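Local atomic coordinates of putative N-acetylmuramoyl-L-alanine amidase,autolysin cwp6 (Peptoclostridium difficile, PDB entry 5J72), a protein that probably cleaves peptidoglycan as a zinc-dependent N-acetylmuramoyl-L-alanine amidase and is held in the cell wall through its CWB2 modules. Residues I78-K83 with K87-E92; V454-G459 with N483-T488; M509-R514 with L589-N594. All blocks are in the same frame, centred on the assembly; numbering follows the deposited sequence.

Interaction 1 of 3, residues I78-K83 with K87-E92; sequences IKINGK and KVLNKE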
loop_
_atom_site.group_PDB
_atom_site.type_symbol
_atom_site.label_atom_id
_atom_site.label_comp_id
_atom_site.label_asym_id
_atom_site.label_seq_id
_atom_site.Cartn_x
_atom_site.Cartn_y
_atom_site.Cartn_z
ATOM N N ILE A 78 -31.028 -22.279 -0.441
ATOM C CA ILE A 78 -31.286 -21.294 -1.483
ATOM C C ILE A 78 -32.718 -21.448 -1.896
ATOM O O ILE A 78 -33.143 -22.575 -2.201
ATOM C CB ILE A 78 -30.365 -21.555 -2.722
ATOM C CG1 ILE A 78 -28.914 -21.314 -2.338
ATOM C CG2 ILE A 78 -30.809 -20.611 -3.864
ATOM C CD1 ILE A 78 -27.886 -21.650 -3.493
ATOM N N LYS A 79 -33.474 -20.348 -1.918
ATOM C CA LYS A 79 -34.844 -20.437 -2.344
ATOM C C LYS A 79 -34.923 -19.793 -3.741
ATOM O O LYS A 79 -34.436 -18.669 -3.900
ATOM C CB LYS A 79 -35.789 -19.631 -1.390
ATOM C CG LYS A 79 -37.261 -19.671 -1.889
ATOM C CD LYS A 79 -38.263 -19.146 -0.806
ATOM C CE LYS A 79 -39.615 -18.861 -1.390
ATOM N NZ LYS A 79 -40.609 -18.587 -0.305
ATOM N N ILE A 80 -35.509 -20.491 -4.701
ATOM C CA ILE A 80 -35.658 -19.956 -6.059
ATOM C C ILE A 80 -37.002 -19.279 -6.161
ATOM O O ILE A 80 -38.034 -19.936 -6.014
ATOM C CB ILE A 80 -35.501 -21.130 -7.022
ATOM C CG1 ILE A 80 -34.092 -21.768 -6.797
ATOM C CG2 ILE A 80 -35.709 -20.652 -8.478
ATOM C CD1 ILE A 80 -33.940 -23.182 -7.434
ATOM N N ASN A 81 -36.990 -17.982 -6.384
ATOM C CA ASN A 81 -38.248 -17.228 -6.374
ATOM C C ASN A 81 -38.967 -17.214 -7.772
ATOM O O ASN A 81 -39.103 -16.127 -8.333
ATOM C CB ASN A 81 -37.950 -15.796 -5.898
ATOM C CG ASN A 81 -37.298 -15.761 -4.511
ATOM O OD1 ASN A 81 -37.770 -16.482 -3.592
ATOM N ND2 ASN A 81 -36.213 -14.988 -4.276
ATOM N N GLY A 82 -39.401 -18.345 -8.318
ATOM C CA GLY A 82 -40.150 -18.305 -9.582
ATOM C C GLY A 82 -41.499 -17.616 -9.412
ATOM O O GLY A 82 -42.015 -17.511 -8.299
ATOM N N LYS A 83 -42.090 -17.145 -10.507
ATOM C CA LYS A 83 -43.404 -16.469 -10.470
ATOM C C LYS A 83 -44.507 -17.438 -10.038
ATOM O O LYS A 83 -45.301 -17.117 -9.145
ATOM C CB LYS A 83 -43.771 -15.909 -11.857
ATOM C CG LYS A 83 -45.030 -15.040 -11.827
ATOM C CD LYS A 83 -45.356 -14.465 -13.223
ATOM C CE LYS A 83 -46.369 -15.342 -13.942
ATOM N NZ LYS A 83 -46.760 -14.771 -15.258
ATOM N N LYS A 87 -38.898 -23.106 -5.435
ATOM C CA LYS A 87 -38.280 -24.358 -5.067
ATOM C C LYS A 87 -37.241 -24.010 -4.024
ATOM O O LYS A 87 -36.613 -22.964 -4.165
ATOM C CB LYS A 87 -37.645 -24.978 -6.331
ATOM C CG LYS A 87 -36.760 -26.177 -6.047
ATOM C CD LYS A 87 -36.280 -26.818 -7.406
ATOM C CE LYS A 87 -35.515 -28.052 -7.167
ATOM N NZ LYS A 87 -36.367 -29.101 -6.529
ATOM N N VAL A 88 -37.053 -24.838 -3.005
ATOM C CA VAL A 88 -36.042 -24.543 -2.001
ATOM C C VAL A 88 -35.058 -25.654 -1.982
ATOM O O VAL A 88 -35.444 -26.839 -1.913
ATOM C CB VAL A 88 -36.695 -24.414 -0.596
ATOM C CG1 VAL A 88 -35.637 -24.317 0.502
ATOM C CG2 VAL A 88 -37.618 -23.181 -0.575
ATOM N N LEU A 89 -33.778 -25.300 -2.090
ATOM C CA LEU A 89 -32.722 -26.280 -1.970
ATOM C C LEU A 89 -32.204 -26.183 -0.527
ATOM O O LEU A 89 -31.613 -25.135 -0.159
ATOM C CB LEU A 89 -31.538 -25.974 -2.934
ATOM C CG LEU A 89 -32.013 -25.810 -4.431
ATOM C CD1 LEU A 89 -30.854 -25.322 -5.309
ATOM C CD2 LEU A 89 -32.506 -27.141 -4.951
ATOM N N ASN A 90 -32.399 -27.222 0.292
ATOM C CA ASN A 90 -31.867 -27.129 1.651
ATOM C C ASN A 90 -30.447 -27.721 1.706
ATOM O O ASN A 90 -29.877 -28.042 0.639
ATOM C CB ASN A 90 -32.877 -27.819 2.676
ATOM C CG ASN A 90 -33.055 -29.296 2.459
ATOM O OD1 ASN A 90 -32.356 -29.960 1.660
ATOM N ND2 ASN A 90 -33.970 -29.923 3.208
ATOM N N LYS A 91 -29.861 -27.841 2.898
ATOM C CA LYS A 91 -28.446 -28.337 2.985
ATOM C C LYS A 91 -28.231 -29.611 2.310
ATOM O O LYS A 91 -27.260 -29.768 1.562
ATOM C CB LYS A 91 -28.024 -28.571 4.421
ATOM C CG LYS A 91 -28.025 -27.312 5.224
ATOM C CD LYS A 91 -26.721 -27.242 6.043
ATOM C CE LYS A 91 -26.560 -28.399 6.947
ATOM N NZ LYS A 91 -26.084 -27.918 8.296
ATOM N N GLU A 92 -29.126 -30.585 2.568
ATOM C CA GLU A 92 -28.949 -31.890 1.915
ATOM C C GLU A 92 -29.050 -31.787 0.416
ATOM O O GLU A 92 -28.288 -32.453 -0.291
ATOM C CB GLU A 92 -30.006 -32.882 2.492
ATOM C CG GLU A 92 -29.953 -34.234 1.822
ATOM C CD GLU A 92 -30.879 -35.276 2.540
ATOM O OE1 GLU A 92 -30.894 -36.424 2.096
ATOM O OE2 GLU A 92 -31.576 -34.932 3.533
#
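I78, K79 and I80 pair with L89, V88 and K87 in an antiparallel beta hairpin of the N-terminal domain, strands 72-82 and 86-89; the first also pairs with strand 30-39. I78 and L89 form a hydrogen-bonded pair, with I78 N on L89 O at 2.9 Å and L89 N on I78 O at 2.8 Å. Two residues further along, I80 N reaches K87 O at 2.8 Å, nearly straight (175° at the hydrogen), while the return bond from K87 N to I80 O is weak. K79 and V88 make the non-hydrogen-bonded pair between them.

I78, I80 and L89 are buried on their face; K87 shares it at the outer end, its chain leading away. I80 CD1 meets L89 CD1 at 4.3 Å, L94 of helix 91-96 closes over I78 and L89, and I33 and A30 of strand 30-39 touch I78 and I80 respectively. On the other face the aliphatic start of K79 lies against V88: K79 CG, anti to its own backbone nitrogen (chi1 177°), sits 3.8 Å from V88 CG2 before the extended chain leads away.

Backbone bonds therefore fix the pairing, and side chains leave one face largely apolar and buried, the other exposed.

Interaction 2 of 3, residues V454-G459 with N483-T488; sequences VVIDPG and NTALAT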
loop_
_atom_site.group_PDB
_atom_site.type_symbol
_atom_site.label_atom_id
_atom_site.label_comp_id
_atom_site.label_asym_id
_atom_site.label_seq_id
_atom_site.Cartn_x
_atom_site.Cartn_y
_atom_site.Cartn_z
ATOM N N VAL A 454 12.744 10.605 19.800
ATOM C CA VAL A 454 13.080 11.919 19.232
ATOM C C VAL A 454 11.758 12.548 18.778
ATOM O O VAL A 454 10.872 11.841 18.305
ATOM C CB VAL A 454 14.012 11.736 18.012
ATOM C CG1 VAL A 454 14.208 13.041 17.276
ATOM C CG2 VAL A 454 15.378 11.208 18.461
ATOM N N VAL A 455 11.638 13.852 18.923
ATOM C CA VAL A 455 10.478 14.554 18.404
ATOM C C VAL A 455 11.025 15.310 17.219
ATOM O O VAL A 455 12.047 15.999 17.309
ATOM C CB VAL A 455 9.830 15.470 19.423
ATOM C CG1 VAL A 455 8.802 16.413 18.742
ATOM C CG2 VAL A 455 9.130 14.653 20.519
ATOM N N ILE A 456 10.357 15.153 16.033
ATOM C CA ILE A 456 10.753 15.853 14.818
ATOM C C ILE A 456 9.646 16.909 14.548
ATOM O O ILE A 456 8.472 16.565 14.542
ATOM C CB ILE A 456 10.824 14.847 13.635
ATOM C CG1 ILE A 456 11.981 13.796 13.871
ATOM C CG2 ILE A 456 11.058 15.588 12.341
ATOM C CD1 ILE A 456 13.386 14.532 13.928
ATOM N N ASP A 457 10.051 18.165 14.316
ATOM C CA ASP A 457 9.071 19.237 14.100
ATOM C C ASP A 457 9.289 19.973 12.778
ATOM O O ASP A 457 10.183 20.816 12.648
ATOM C CB ASP A 457 9.208 20.225 15.312
ATOM C CG ASP A 457 8.378 21.495 15.148
ATOM O OD1 ASP A 457 7.191 21.376 14.803
ATOM O OD2 ASP A 457 8.948 22.620 15.360
ATOM N N PRO A 458 8.510 19.671 11.750
ATOM C CA PRO A 458 8.595 20.344 10.422
ATOM C C PRO A 458 8.024 21.780 10.630
ATOM O O PRO A 458 6.840 21.884 10.957
ATOM C CB PRO A 458 7.723 19.472 9.514
ATOM C CG PRO A 458 7.253 18.299 10.354
ATOM C CD PRO A 458 7.448 18.647 11.791
ATOM N N GLY A 459 8.813 22.833 10.438
ATOM C CA GLY A 459 8.342 24.178 10.769
ATOM C C GLY A 459 7.178 24.625 9.908
ATOM O O GLY A 459 7.036 24.164 8.773
ATOM N N ASN A 483 8.544 17.467 3.780
ATOM C CA ASN A 483 9.202 16.381 3.007
ATOM C C ASN A 483 10.583 16.021 3.652
ATOM O O ASN A 483 10.924 14.859 3.707
ATOM C CB ASN A 483 9.403 16.817 1.591
ATOM C CG ASN A 483 8.058 16.955 0.903
ATOM O OD1 ASN A 483 7.133 16.187 1.243
ATOM N ND2 ASN A 483 7.850 17.976 0.042
ATOM N N THR A 484 11.322 17.034 4.145
ATOM C CA THR A 484 12.610 16.746 4.783
ATOM C C THR A 484 12.365 15.931 6.068
ATOM O O THR A 484 13.007 14.901 6.301
ATOM C CB THR A 484 13.300 18.082 5.163
ATOM O OG1 THR A 484 13.515 18.815 3.983
ATOM C CG2 THR A 484 14.686 17.818 5.884
ATOM N N ALA A 485 11.383 16.380 6.890
ATOM C CA ALA A 485 11.102 15.756 8.163
ATOM C C ALA A 485 10.600 14.343 8.015
ATOM O O ALA A 485 10.917 13.488 8.880
ATOM C CB ALA A 485 10.082 16.599 9.002
ATOM N N LEU A 486 9.845 14.055 6.998
ATOM C CA LEU A 486 9.341 12.665 6.822
ATOM C C LEU A 486 10.581 11.760 6.580
ATOM O O LEU A 486 10.627 10.640 7.090
ATOM C CB LEU A 486 8.380 12.596 5.567
ATOM C CG LEU A 486 6.974 13.235 5.972
ATOM C CD1 LEU A 486 6.166 13.607 4.661
ATOM C CD2 LEU A 486 6.142 12.251 6.867
ATOM N N ALA A 487 11.520 12.257 5.795
ATOM C CA ALA A 487 12.722 11.432 5.483
ATOM C C ALA A 487 13.582 11.239 6.742
ATOM O O ALA A 487 14.149 10.165 6.945
ATOM C CB ALA A 487 13.501 12.103 4.374
ATOM N N THR A 488 13.711 12.285 7.592
ATOM C CA THR A 488 14.435 12.122 8.845
ATOM C C THR A 488 13.758 11.090 9.724
ATOM O O THR A 488 14.400 10.248 10.374
ATOM C CB THR A 488 14.426 13.485 9.628
ATOM O OG1 THR A 488 15.044 14.454 8.798
ATOM C CG2 THR A 488 15.153 13.359 11.026
#
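I456 is where strand 453-458 first touches helix 477-494, whose segment 483-488 runs nearly opposite to it (164° between the short axes, 8.0 Å apart at closest). Its two branches serve different residues of the helix. CG2 drops onto the methyl of A485, at 3.6 Å from A485 CB. The other branch turns back at chi2 -62°, which carries I456 CD1 to 3.6 Å from T488 CG2, the two side chains crossing at a slant. T488 thus offers its methyl to the strand, while its OG1 is hydrogen-bonded to G626 O. I633 of helix 619-637 also packs on I456.

D457 points the other way, away from the helix; its OD1 meets R514 and T502 OG1, and its OD2 meets S528 OG. P458 faces the helix again. Its ring presents CG to the same methyl, with P458 CG 3.6 Å from A485 CB and P458 CB 3.8 Å from it, so A485 CB is shared between I456 and P458. M501 of strand 498-501 adds a further neighbour to both P458 and A485. At G459 the chain leaves the strand, and G459 O accepts from T481 OG1 on the first turns of the helix and from R503 NH2.

No hydrogen bond joins the two segments; methyls of I456, A485 and T488 and ring carbons of P458 carry the contact. Strand 453-458, helix 477-494 and the adjacent parallel strand 498-501 make a beta-alpha-beta crossover of the amidase domain. The strand leads straight to H460 and the helix starts at E477, both ligands of the zinc ion, which lies about 10 Å from the P458 side chain.

Interaction 3 of 3, residues M509-R514 with L589-N594; sequences MALGER and LYVLRN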
loop_
_atom_site.group_PDB
_atom_site.type_symbol
_atom_site.label_atom_id
_atom_site.label_comp_id
_atom_site.label_asym_id
_atom_site.label_seq_id
_atom_site.Cartn_x
_atom_site.Cartn_y
_atom_site.Cartn_z
ATOM N N MET A 509 -0.170 24.697 13.100
ATOM C CA MET A 509 0.170 24.220 14.419
ATOM C C MET A 509 1.059 25.282 15.114
ATOM O O MET A 509 2.102 25.641 14.551
ATOM C CB MET A 509 0.925 22.872 14.372
ATOM C CG MET A 509 1.046 22.293 15.754
ATOM S SD MET A 509 1.757 20.609 15.555
ATOM C CE MET A 509 1.656 19.974 17.198
ATOM N N ALA A 510 0.669 25.743 16.306
ATOM C CA ALA A 510 1.419 26.815 16.981
ATOM C C ALA A 510 2.696 26.311 17.670
ATOM O O ALA A 510 2.787 25.145 18.059
ATOM C CB ALA A 510 0.531 27.450 18.065
ATOM N N LEU A 511 3.651 27.241 17.896
ATOM C CA LEU A 511 4.891 26.919 18.562
ATOM C C LEU A 511 4.600 26.331 19.937
ATOM O O LEU A 511 5.252 25.385 20.381
ATOM C CB LEU A 511 5.738 28.245 18.663
ATOM C CG LEU A 511 6.175 28.785 17.270
ATOM C CD1 LEU A 511 6.926 30.138 17.475
ATOM C CD2 LEU A 511 7.221 27.793 16.495
ATOM N N GLY A 512 3.599 26.896 20.630
ATOM C CA GLY A 512 3.255 26.442 21.963
ATOM C C GLY A 512 2.688 25.044 21.955
ATOM O O GLY A 512 2.835 24.299 22.930
ATOM N N GLU A 513 2.044 24.662 20.848
ATOM C CA GLU A 513 1.534 23.265 20.794
ATOM C C GLU A 513 2.734 22.260 20.538
ATOM O O GLU A 513 2.827 21.193 21.155
ATOM C CB GLU A 513 0.500 23.118 19.659
ATOM C CG GLU A 513 -0.105 21.726 19.788
ATOM C CD GLU A 513 -1.311 21.461 18.889
ATOM O OE1 GLU A 513 -1.701 22.349 18.070
ATOM O OE2 GLU A 513 -1.856 20.320 19.013
ATOM N N ARG A 514 3.656 22.646 19.639
ATOM C CA ARG A 514 4.831 21.810 19.338
ATOM C C ARG A 514 5.620 21.643 20.577
ATOM O O ARG A 514 6.109 20.544 20.865
ATOM C CB ARG A 514 5.651 22.480 18.245
ATOM C CG ARG A 514 4.831 22.644 16.959
ATOM C CD ARG A 514 5.456 23.708 16.085
ATOM N NE ARG A 514 4.573 24.129 15.005
ATOM C CZ ARG A 514 4.779 23.869 13.718
ATOM N NH1 ARG A 514 5.824 23.131 13.337
ATOM N NH2 ARG A 514 3.973 24.382 12.799
ATOM N N LEU A 589 14.282 31.637 20.250
ATOM C CA LEU A 589 13.321 30.702 19.642
ATOM C C LEU A 589 12.460 30.050 20.679
ATOM O O LEU A 589 12.925 29.403 21.626
ATOM C CB LEU A 589 14.117 29.615 18.836
ATOM C CG LEU A 589 14.802 30.164 17.634
ATOM C CD1 LEU A 589 15.819 29.114 17.134
ATOM C CD2 LEU A 589 13.816 30.499 16.507
ATOM N N TYR A 590 11.159 30.192 20.502
ATOM C CA TYR A 590 10.178 29.592 21.410
ATOM C C TYR A 590 10.427 28.108 21.630
ATOM O O TYR A 590 10.385 27.625 22.780
ATOM C CB TYR A 590 8.751 29.793 20.797
ATOM C CG TYR A 590 7.634 29.475 21.766
ATOM C CD1 TYR A 590 7.364 28.163 22.144
ATOM C CD2 TYR A 590 6.861 30.494 22.327
ATOM C CE1 TYR A 590 6.362 27.869 23.054
ATOM C CE2 TYR A 590 5.857 30.209 23.245
ATOM C CZ TYR A 590 5.610 28.892 23.604
ATOM O OH TYR A 590 4.633 28.580 24.515
ATOM N N VAL A 591 10.729 27.348 20.535
ATOM C CA VAL A 591 10.829 25.858 20.790
ATOM C C VAL A 591 12.090 25.490 21.545
ATOM O O VAL A 591 12.211 24.342 22.004
ATOM C CB VAL A 591 10.700 25.049 19.477
ATOM C CG1 VAL A 591 9.314 25.328 18.862
ATOM C CG2 VAL A 591 11.799 25.422 18.478
ATOM N N LEU A 592 13.026 26.452 21.677
ATOM C CA LEU A 592 14.233 26.192 22.470
ATOM C C LEU A 592 13.976 26.679 23.911
ATOM O O LEU A 592 14.121 25.942 24.870
ATOM C CB LEU A 592 15.433 26.954 21.848
ATOM C CG LEU A 592 16.303 26.114 20.917
ATOM C CD1 LEU A 592 15.473 25.509 19.808
ATOM C CD2 LEU A 592 17.414 26.941 20.349
ATOM N N ARG A 593 13.521 27.921 24.039
ATOM C CA ARG A 593 13.322 28.539 25.357
ATOM C C ARG A 593 12.322 27.824 26.197
ATOM O O ARG A 593 12.517 27.681 27.400
ATOM C CB ARG A 593 12.895 30.014 25.144
ATOM C CG ARG A 593 12.620 30.783 26.489
ATOM C CD ARG A 593 12.272 32.260 26.155
ATOM N NE ARG A 593 10.908 32.364 25.627
ATOM C CZ ARG A 593 10.575 32.544 24.351
ATOM N NH1 ARG A 593 11.518 32.680 23.419
ATOM N NH2 ARG A 593 9.294 32.545 23.989
ATOM N N ASN A 594 11.248 27.331 25.601
ATOM C CA ASN A 594 10.207 26.706 26.403
ATOM C C ASN A 594 10.218 25.194 26.414
ATOM O O ASN A 594 9.283 24.559 26.901
ATOM C CB ASN A 594 8.836 27.187 25.874
ATOM C CG ASN A 594 8.616 28.614 26.259
ATOM O OD1 ASN A 594 8.901 28.958 27.408
ATOM N ND2 ASN A 594 8.203 29.511 25.371
HETATM O O HOH W 1 3.938 25.475 25.142
#
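L511 and G512, in the first turn of helix 511-521, pack on Y590 and V591 of the short helix 590-593, a helix-to-helix contact of the amidase domain close to its zinc site, with the L511 side chain about 8 Å from the zinc ion. L511 leans obliquely over the tyrosine: its CB stands 4.2 Å from the centroid of the Y590 ring, 30° off the ring normal, an off-centre CH-pi contact. The leucine's two methyls then part ways. L511 CD1 rests on Y590 CB, and L511 CD2 meets V591 CG1 at 4.0 Å, with the two side chains crossing at about a right angle. Farther along the ring, G512 CA comes within 3.6 Å of Y590 CE1, a closeness that its lack of a side chain permits.

The ring gets there because Y590 CG is anti to its own backbone nitrogen (chi1 -168°), which swings the phenol toward helix 511-521. On the opposite side of the ring from L511 CB, N594 ND2 sits 3.1 Å above the plane, over the centre, so the tyrosine is sandwiched. A water in the ring plane donates a hydrogen bond to G512 O at 2.7 Å and is hydrogen-bonded to Y590 OH at 3.2 Å, tying the helices together through the phenol end. T515, one turn on from L511, touches both Y590 and V591.

Behind this layer, R514 fastens the start of helix 511-521 to the zinc-site strand. Its NH1, the partner of D457 OD1, also bonds to P458 O, and NH2 reaches the carbonyl of H460, a zinc ligand. The same guanidinium holds its own helix start side-on: R514 NE and NH2 both reach M509 O at 2.9 Å from one face of that carbonyl, with NE 61° above its plane.

Interaction 1 is remote from the other two, its centre 62 Å from that of interaction 2 and 69 Å from that of interaction 3, in the N-terminal domain across the chain's centre. It relies on main-chain hydrogen bonds and has one side exposed. Interactions 2 and 3 belong to the amidase and depend on side-chain packing. Interaction 2 is entirely buried, a strand against a helix through methyls and a proline ring, with no polar bond between the segments; interaction 3 lies nearer the surface, mixes an aromatic ring with a bridging water, and joins two helices. These two share no helix or strand but are joined through R514, whose NH1 forms a salt bridge with D457 OD1 at 2.7 Å.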